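Local coordinates for glycoside hydrolase (Streptococcus pneumoniae serotype 4, PDB 6ORH), which probably hydrolyses alpha-L-fucosidic linkages as a glycoside hydrolase family 29 alpha-L-fucosidase, helping the bacterium degrade host carbohydrate antigens, at residues V75-T89 with Y145-Y159. The protein carries 2 engineered substitutions. Numbering follows the deposited sequence.
Sequences VKHHDGFVLYPTAHT and YYLAQLKEILSNPNY. With FUC (alpha-L-fucopyranose), chain C.
Tyr84 OH donates to Glu152 OE1 at 2.7 Å, meeting it on the anti side, 28° out of the carboxylate plane. Thr86 OG1 donates to the syn lone pair of Glu152 OE1 at 2.6 Å. The other oxygen, Glu152 OE2, accepts from Ala87 N at 2.8 Å in a nearly straight bond. Three donors thus fix the carboxylate's rotation. The His88 ring rests obliquely against this carboxylate. Thr86 OG1 also accepts from Gln149 NE2 and, in an ST turn, from His88 N. Ile153 CG1 lies 3.7 Å from Tyr84 CZ, the two side chains crossing at about a right angle. The contact ties the loop after strand 70-74 to helix 139-154 in the TIM-barrel-type catalytic domain. At the start of this loop, His77 and His78 hydrogen-bond the fucose. Ala148 CB sits over one face of the His88 ring, 3.8 Å from its centroid, in a CH-pi contact. Ala87 CB covers the opposite face. With chi1 at 169°, the Tyr145 ring swings away from its own backbone N. Its CE1 lies 3.4 Å from His88 O, and Tyr145 OH reaches Thr89 CG2 at 3.2 Å. A water joins Tyr145 OH to Gly80 O. Another bridges Gln149 OE1 and Lys76 NZ, which also forms a salt bridge with Asp128.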
loop_
_atom_site.group_PDB
_atom_site.type_symbol
_atom_site.label_atom_id
_atom_site.label_comp_id
_atom_site.label_asym_id
_atom_site.label_seq_id
_atom_site.Cartn_x
_atom_site.Cartn_y
_atom_site.Cartn_z
ATOM N N VAL A 75 -32.969 -0.088 -2.913
ATOM C CA VAL A 75 -34.409 -0.098 -3.170
ATOM C C VAL A 75 -34.792 0.948 -4.210
ATOM O O VAL A 75 -35.933 0.945 -4.690
ATOM C CB VAL A 75 -35.266 0.035 -1.898
ATOM C CG1 VAL A 75 -34.962 -1.094 -0.928
ATOM C CG2 VAL A 75 -35.134 1.389 -1.240
ATOM N N LYS A 76 -33.862 1.851 -4.524
ATOM C CA LYS A 76 -34.035 2.760 -5.647
ATOM C C LYS A 76 -32.653 3.202 -6.105
ATOM O O LYS A 76 -31.921 3.838 -5.334
ATOM C CB LYS A 76 -34.832 4.012 -5.265
ATOM C CG LYS A 76 -35.265 4.840 -6.480
ATOM C CD LYS A 76 -35.698 6.254 -6.101
ATOM C CE LYS A 76 -34.506 7.127 -5.736
ATOM N NZ LYS A 76 -34.897 8.545 -5.511
ATOM N N HIS A 77 -32.285 2.833 -7.339
ATOM C CA HIS A 77 -30.997 3.290 -7.861
ATOM C C HIS A 77 -31.199 4.623 -8.580
ATOM O O HIS A 77 -32.265 5.209 -8.481
ATOM C CB HIS A 77 -30.362 2.175 -8.719
ATOM C CG HIS A 77 -28.881 2.317 -8.832
ATOM N ND1 HIS A 77 -28.290 2.851 -9.972
ATOM C CD2 HIS A 77 -27.870 2.022 -7.983
ATOM C CE1 HIS A 77 -26.983 2.878 -9.808
ATOM N NE2 HIS A 77 -26.694 2.380 -8.605
ATOM N N HIS A 78 -30.174 5.100 -9.306
ATOM C CA HIS A 78 -30.272 6.427 -9.918
ATOM C C HIS A 78 -31.415 6.503 -10.939
ATOM O O HIS A 78 -31.964 7.571 -11.177
ATOM C CB HIS A 78 -28.966 6.760 -10.664
ATOM C CG HIS A 78 -27.701 6.615 -9.878
ATOM N ND1 HIS A 78 -27.583 6.977 -8.529
ATOM C CD2 HIS A 78 -26.468 6.216 -10.265
ATOM C CE1 HIS A 78 -26.329 6.762 -8.132
ATOM N NE2 HIS A 78 -25.616 6.296 -9.174
ATOM N N ASP A 79 -31.763 5.374 -11.546
ATOM C CA ASP A 79 -32.844 5.328 -12.533
ATOM C C ASP A 79 -34.210 5.657 -11.917
ATOM O O ASP A 79 -35.169 5.948 -12.637
ATOM C CB ASP A 79 -32.877 3.953 -13.192
ATOM C CG ASP A 79 -33.016 2.823 -12.191
ATOM O OD1 ASP A 79 -34.176 2.530 -11.782
ATOM O OD2 ASP A 79 -31.970 2.270 -11.807
ATOM N N GLY A 80 -34.335 5.576 -10.584
ATOM C CA GLY A 80 -35.531 6.058 -9.899
ATOM C C GLY A 80 -36.648 5.018 -9.759
ATOM O O GLY A 80 -37.698 5.306 -9.204
ATOM N N PHE A 81 -36.451 3.811 -10.265
ATOM C CA PHE A 81 -37.462 2.769 -10.108
ATOM C C PHE A 81 -37.426 2.195 -8.689
ATOM O O PHE A 81 -36.381 1.709 -8.247
ATOM C CB PHE A 81 -37.232 1.703 -11.176
ATOM C CG PHE A 81 -38.304 0.647 -11.215
ATOM C CD1 PHE A 81 -39.551 0.926 -11.764
ATOM C CD2 PHE A 81 -38.078 -0.611 -10.675
ATOM C CE1 PHE A 81 -40.537 -0.048 -11.829
ATOM C CE2 PHE A 81 -39.072 -1.582 -10.739
ATOM C CZ PHE A 81 -40.296 -1.293 -11.299
ATOM N N VAL A 82 -38.592 2.215 -8.014
ATOM C CA VAL A 82 -38.674 1.894 -6.596
ATOM C C VAL A 82 -39.080 0.429 -6.430
ATOM O O VAL A 82 -40.017 -0.027 -7.079
ATOM C CB VAL A 82 -39.618 2.888 -5.900
ATOM C CG1 VAL A 82 -39.695 2.611 -4.408
ATOM C CG2 VAL A 82 -39.161 4.334 -6.145
ATOM N N LEU A 83 -38.371 -0.332 -5.578
ATOM C CA LEU A 83 -38.514 -1.787 -5.547
ATOM C C LEU A 83 -39.425 -2.231 -4.391
ATOM O O LEU A 83 -39.447 -3.411 -4.016
ATOM C CB LEU A 83 -37.111 -2.408 -5.446
ATOM C CG LEU A 83 -36.221 -2.125 -6.661
ATOM C CD1 LEU A 83 -34.831 -2.684 -6.417
ATOM C CD2 LEU A 83 -36.808 -2.763 -7.922
ATOM N N TYR A 84 -40.153 -1.269 -3.808
ATOM C CA TYR A 84 -41.220 -1.574 -2.859
ATOM C C TYR A 84 -42.408 -0.723 -3.293
ATOM O O TYR A 84 -42.234 0.268 -3.992
ATOM C CB TYR A 84 -40.790 -1.320 -1.407
ATOM C CG TYR A 84 -40.669 0.134 -1.015
ATOM C CD1 TYR A 84 -39.513 0.861 -1.292
ATOM C CD2 TYR A 84 -41.728 0.811 -0.400
ATOM C CE1 TYR A 84 -39.413 2.201 -0.942
ATOM C CE2 TYR A 84 -41.639 2.154 -0.055
ATOM C CZ TYR A 84 -40.480 2.861 -0.344
ATOM O OH TYR A 84 -40.415 4.193 -0.033
ATOM N N PRO A 85 -43.654 -1.097 -2.926
ATOM C CA PRO A 85 -44.845 -0.353 -3.350
ATOM C C PRO A 85 -45.102 0.978 -2.646
ATOM O O PRO A 85 -46.073 1.169 -1.906
ATOM C CB PRO A 85 -45.935 -1.428 -3.168
ATOM C CG PRO A 85 -45.467 -2.184 -1.972
ATOM C CD PRO A 85 -43.967 -2.323 -2.176
ATOM N N THR A 86 -44.201 1.924 -2.893
ATOM C CA THR A 86 -44.300 3.250 -2.319
ATOM C C THR A 86 -45.627 3.911 -2.708
ATOM O O THR A 86 -46.151 3.681 -3.799
ATOM C CB THR A 86 -43.131 4.114 -2.826
ATOM O OG1 THR A 86 -43.221 5.429 -2.296
ATOM C CG2 THR A 86 -42.979 4.141 -4.338
ATOM N N ALA A 87 -46.099 4.783 -1.811
ATOM C CA ALA A 87 -47.287 5.576 -2.093
ATOM C C ALA A 87 -46.946 6.772 -2.985
ATOM O O ALA A 87 -47.857 7.478 -3.439
ATOM C CB ALA A 87 -47.903 6.054 -0.796
ATOM N N HIS A 88 -45.651 7.030 -3.222
ATOM C CA HIS A 88 -45.217 8.380 -3.583
ATOM C C HIS A 88 -44.822 8.544 -5.052
ATOM O O HIS A 88 -44.567 9.676 -5.489
ATOM C CB HIS A 88 -44.144 8.878 -2.608
ATOM C CG HIS A 88 -44.686 8.965 -1.226
ATOM N ND1 HIS A 88 -45.781 9.761 -0.911
ATOM C CD2 HIS A 88 -44.359 8.312 -0.090
ATOM C CE1 HIS A 88 -46.056 9.635 0.373
ATOM N NE2 HIS A 88 -45.210 8.756 0.889
ATOM N N THR A 89 -44.716 7.434 -5.788
ATOM C CA THR A 89 -44.524 7.471 -7.230
ATOM C C THR A 89 -45.243 6.285 -7.854
ATOM O O THR A 89 -45.427 5.268 -7.194
ATOM C CB THR A 89 -43.043 7.470 -7.631
ATOM O OG1 THR A 89 -43.019 7.467 -9.062
ATOM C CG2 THR A 89 -42.317 6.207 -7.200
ATOM N N TYR A 145 -40.354 14.298 -1.360
ATOM C CA TYR A 145 -40.522 12.962 -1.918
ATOM C C TYR A 145 -39.512 12.015 -1.259
ATOM O O TYR A 145 -39.884 10.941 -0.757
ATOM C CB TYR A 145 -40.323 13.019 -3.443
ATOM C CG TYR A 145 -40.204 11.690 -4.149
ATOM C CD1 TYR A 145 -41.275 10.804 -4.176
ATOM C CD2 TYR A 145 -39.020 11.270 -4.752
ATOM C CE1 TYR A 145 -41.186 9.590 -4.825
ATOM C CE2 TYR A 145 -38.923 10.051 -5.417
ATOM C CZ TYR A 145 -40.007 9.188 -5.422
ATOM O OH TYR A 145 -39.961 7.970 -6.037
ATOM N N TYR A 146 -38.245 12.442 -1.258
ATOM C CA TYR A 146 -37.174 11.629 -0.669
ATOM C C TYR A 146 -37.475 11.330 0.799
ATOM O O TYR A 146 -37.389 10.171 1.245
ATOM C CB TYR A 146 -35.803 12.296 -0.886
ATOM C CG TYR A 146 -34.640 11.381 -0.577
ATOM C CD1 TYR A 146 -34.183 11.254 0.733
ATOM C CD2 TYR A 146 -33.993 10.684 -1.577
ATOM C CE1 TYR A 146 -33.125 10.408 1.035
ATOM C CE2 TYR A 146 -32.930 9.833 -1.297
ATOM C CZ TYR A 146 -32.528 9.673 0.022
ATOM O OH TYR A 146 -31.461 8.862 0.333
ATOM N N LEU A 147 -37.819 12.383 1.551
ATOM C CA LEU A 147 -38.078 12.291 2.985
ATOM C C LEU A 147 -39.290 11.392 3.245
ATOM O O LEU A 147 -39.281 10.570 4.162
ATOM C CB LEU A 147 -38.289 13.699 3.563
ATOM C CG LEU A 147 -38.588 13.735 5.066
ATOM C CD1 LEU A 147 -37.454 13.104 5.871
ATOM C CD2 LEU A 147 -38.836 15.169 5.539
ATOM N N ALA A 148 -40.350 11.552 2.449
ATOM C CA ALA A 148 -41.514 10.681 2.597
ATOM C C ALA A 148 -41.139 9.212 2.395
ATOM O O ALA A 148 -41.710 8.351 3.054
ATOM C CB ALA A 148 -42.622 11.084 1.657
ATOM N N GLN A 149 -40.200 8.928 1.485
ATOM C CA GLN A 149 -39.808 7.539 1.293
ATOM C C GLN A 149 -38.983 7.056 2.487
ATOM O O GLN A 149 -39.157 5.908 2.913
ATOM C CB GLN A 149 -39.169 7.352 -0.087
ATOM C CG GLN A 149 -40.219 7.524 -1.173
ATOM C CD GLN A 149 -39.666 7.139 -2.513
ATOM O OE1 GLN A 149 -38.482 7.362 -2.816
ATOM N NE2 GLN A 149 -40.541 6.592 -3.334
ATOM N N LEU A 150 -38.074 7.901 2.992
ATOM C CA LEU A 150 -37.365 7.544 4.220
ATOM C C LEU A 150 -38.381 7.130 5.293
ATOM O O LEU A 150 -38.169 6.124 5.982
ATOM C CB LEU A 150 -36.506 8.703 4.732
ATOM C CG LEU A 150 -35.227 9.031 3.945
ATOM C CD1 LEU A 150 -34.519 10.216 4.582
ATOM C CD2 LEU A 150 -34.304 7.819 3.906
ATOM N N LYS A 151 -39.469 7.919 5.451
ATOM C CA LYS A 151 -40.461 7.642 6.485
ATOM C C LYS A 151 -41.156 6.310 6.212
ATOM O O LYS A 151 -41.346 5.503 7.125
ATOM C CB LYS A 151 -41.468 8.799 6.527
ATOM C CG LYS A 151 -40.863 10.050 7.158
ATOM C CD LYS A 151 -41.807 11.243 7.130
ATOM C CE LYS A 151 -41.220 12.462 7.810
ATOM N NZ LYS A 151 -42.191 13.582 7.758
ATOM N N GLU A 152 -41.535 6.062 4.957
ATOM C CA GLU A 152 -42.186 4.808 4.589
ATOM C C GLU A 152 -41.306 3.615 4.945
ATOM O O GLU A 152 -41.798 2.579 5.405
ATOM C CB GLU A 152 -42.354 4.686 3.080
ATOM C CG GLU A 152 -43.566 5.395 2.578
ATOM C CD GLU A 152 -43.825 5.177 1.097
ATOM O OE1 GLU A 152 -42.858 5.190 0.293
ATOM O OE2 GLU A 152 -45.007 4.955 0.755
ATOM N N ILE A 153 -40.006 3.760 4.705
ATOM C CA ILE A 153 -39.110 2.619 4.840
ATOM C C ILE A 153 -38.807 2.403 6.318
ATOM O O ILE A 153 -38.764 1.245 6.784
ATOM C CB ILE A 153 -37.820 2.882 4.035
ATOM C CG1 ILE A 153 -38.124 2.882 2.526
ATOM C CG2 ILE A 153 -36.741 1.864 4.398
ATOM C CD1 ILE A 153 -37.050 3.597 1.685
ATOM N N LEU A 154 -38.527 3.512 7.020
ATOM C CA LEU A 154 -37.915 3.414 8.336
ATOM C C LEU A 154 -38.932 3.393 9.486
ATOM O O LEU A 154 -38.522 3.223 10.644
ATOM C CB LEU A 154 -36.891 4.540 8.524
ATOM C CG LEU A 154 -35.775 4.596 7.478
ATOM C CD1 LEU A 154 -34.973 5.878 7.661
ATOM C CD2 LEU A 154 -34.841 3.364 7.566
ATOM N N SER A 155 -40.235 3.567 9.176
ATOM C CA SER A 155 -41.262 3.538 10.218
ATOM C C SER A 155 -42.088 2.250 10.208
ATOM O O SER A 155 -42.996 2.128 11.028
ATOM C CB SER A 155 -42.198 4.715 10.093
ATOM O OG SER A 155 -43.016 4.500 8.958
ATOM N N ASN A 156 -41.838 1.344 9.262
ATOM C CA ASN A 156 -42.685 0.172 9.044
ATOM C C ASN A 156 -42.098 -1.027 9.785
ATOM O O ASN A 156 -40.996 -1.456 9.467
ATOM C CB ASN A 156 -42.822 -0.164 7.552
ATOM C CG ASN A 156 -43.866 -1.217 7.244
ATOM O OD1 ASN A 156 -44.018 -2.200 7.975
ATOM N ND2 ASN A 156 -44.569 -1.061 6.131
ATOM N N PRO A 157 -42.781 -1.620 10.799
ATOM C CA PRO A 157 -42.193 -2.713 11.562
ATOM C C PRO A 157 -41.902 -3.953 10.721
ATOM O O PRO A 157 -41.151 -4.820 11.162
ATOM C CB PRO A 157 -43.214 -2.984 12.693
ATOM C CG PRO A 157 -44.529 -2.446 12.148
ATOM C CD PRO A 157 -44.136 -1.263 11.273
ATOM N N ASN A 158 -42.467 -4.038 9.514
ATOM C CA ASN A 158 -42.254 -5.197 8.662
ATOM C C ASN A 158 -41.006 -5.029 7.788
ATOM O O ASN A 158 -40.680 -5.929 7.005
ATOM C CB ASN A 158 -43.443 -5.434 7.742
ATOM C CG ASN A 158 -44.720 -5.613 8.532
ATOM O OD1 ASN A 158 -44.831 -6.562 9.298
ATOM N ND2 ASN A 158 -45.643 -4.671 8.400
ATOM N N TYR A 159 -40.369 -3.855 7.863
ATOM C CA TYR A 159 -39.126 -3.657 7.120
ATOM C C TYR A 159 -37.953 -3.634 8.085
ATOM O O TYR A 159 -38.119 -3.236 9.228
ATOM C CB TYR A 159 -39.159 -2.323 6.359
ATOM C CG TYR A 159 -40.144 -2.224 5.224
ATOM C CD1 TYR A 159 -40.550 -3.347 4.498
ATOM C CD2 TYR A 159 -40.641 -0.975 4.851
ATOM C CE1 TYR A 159 -41.420 -3.226 3.420
ATOM C CE2 TYR A 159 -41.515 -0.845 3.776
ATOM C CZ TYR A 159 -41.895 -1.971 3.059
ATOM O OH TYR A 159 -42.754 -1.852 2.001
HETATM C C1 FUC C . -21.750 4.894 -7.376
HETATM C C2 FUC C . -22.998 4.557 -8.174
HETATM C C3 FUC C . -22.898 3.094 -8.590
HETATM C C4 FUC C . -22.923 2.197 -7.348
HETATM C C5 FUC C . -21.743 2.618 -6.437
HETATM C C6 FUC C . -21.779 1.917 -5.091
HETATM O O2 FUC C . -23.001 5.407 -9.335
HETATM O O3 FUC C . -24.002 2.779 -9.458
HETATM O O4 FUC C . -24.213 2.343 -6.690
HETATM O O5 FUC C . -21.722 4.081 -6.190
HETATM O O HOH W 1 -36.291 8.706 -3.033
HETATM O O HOH W 2 -38.449 7.802 -8.230
HETATM O O HOH W 3 -44.309 8.662 3.823
#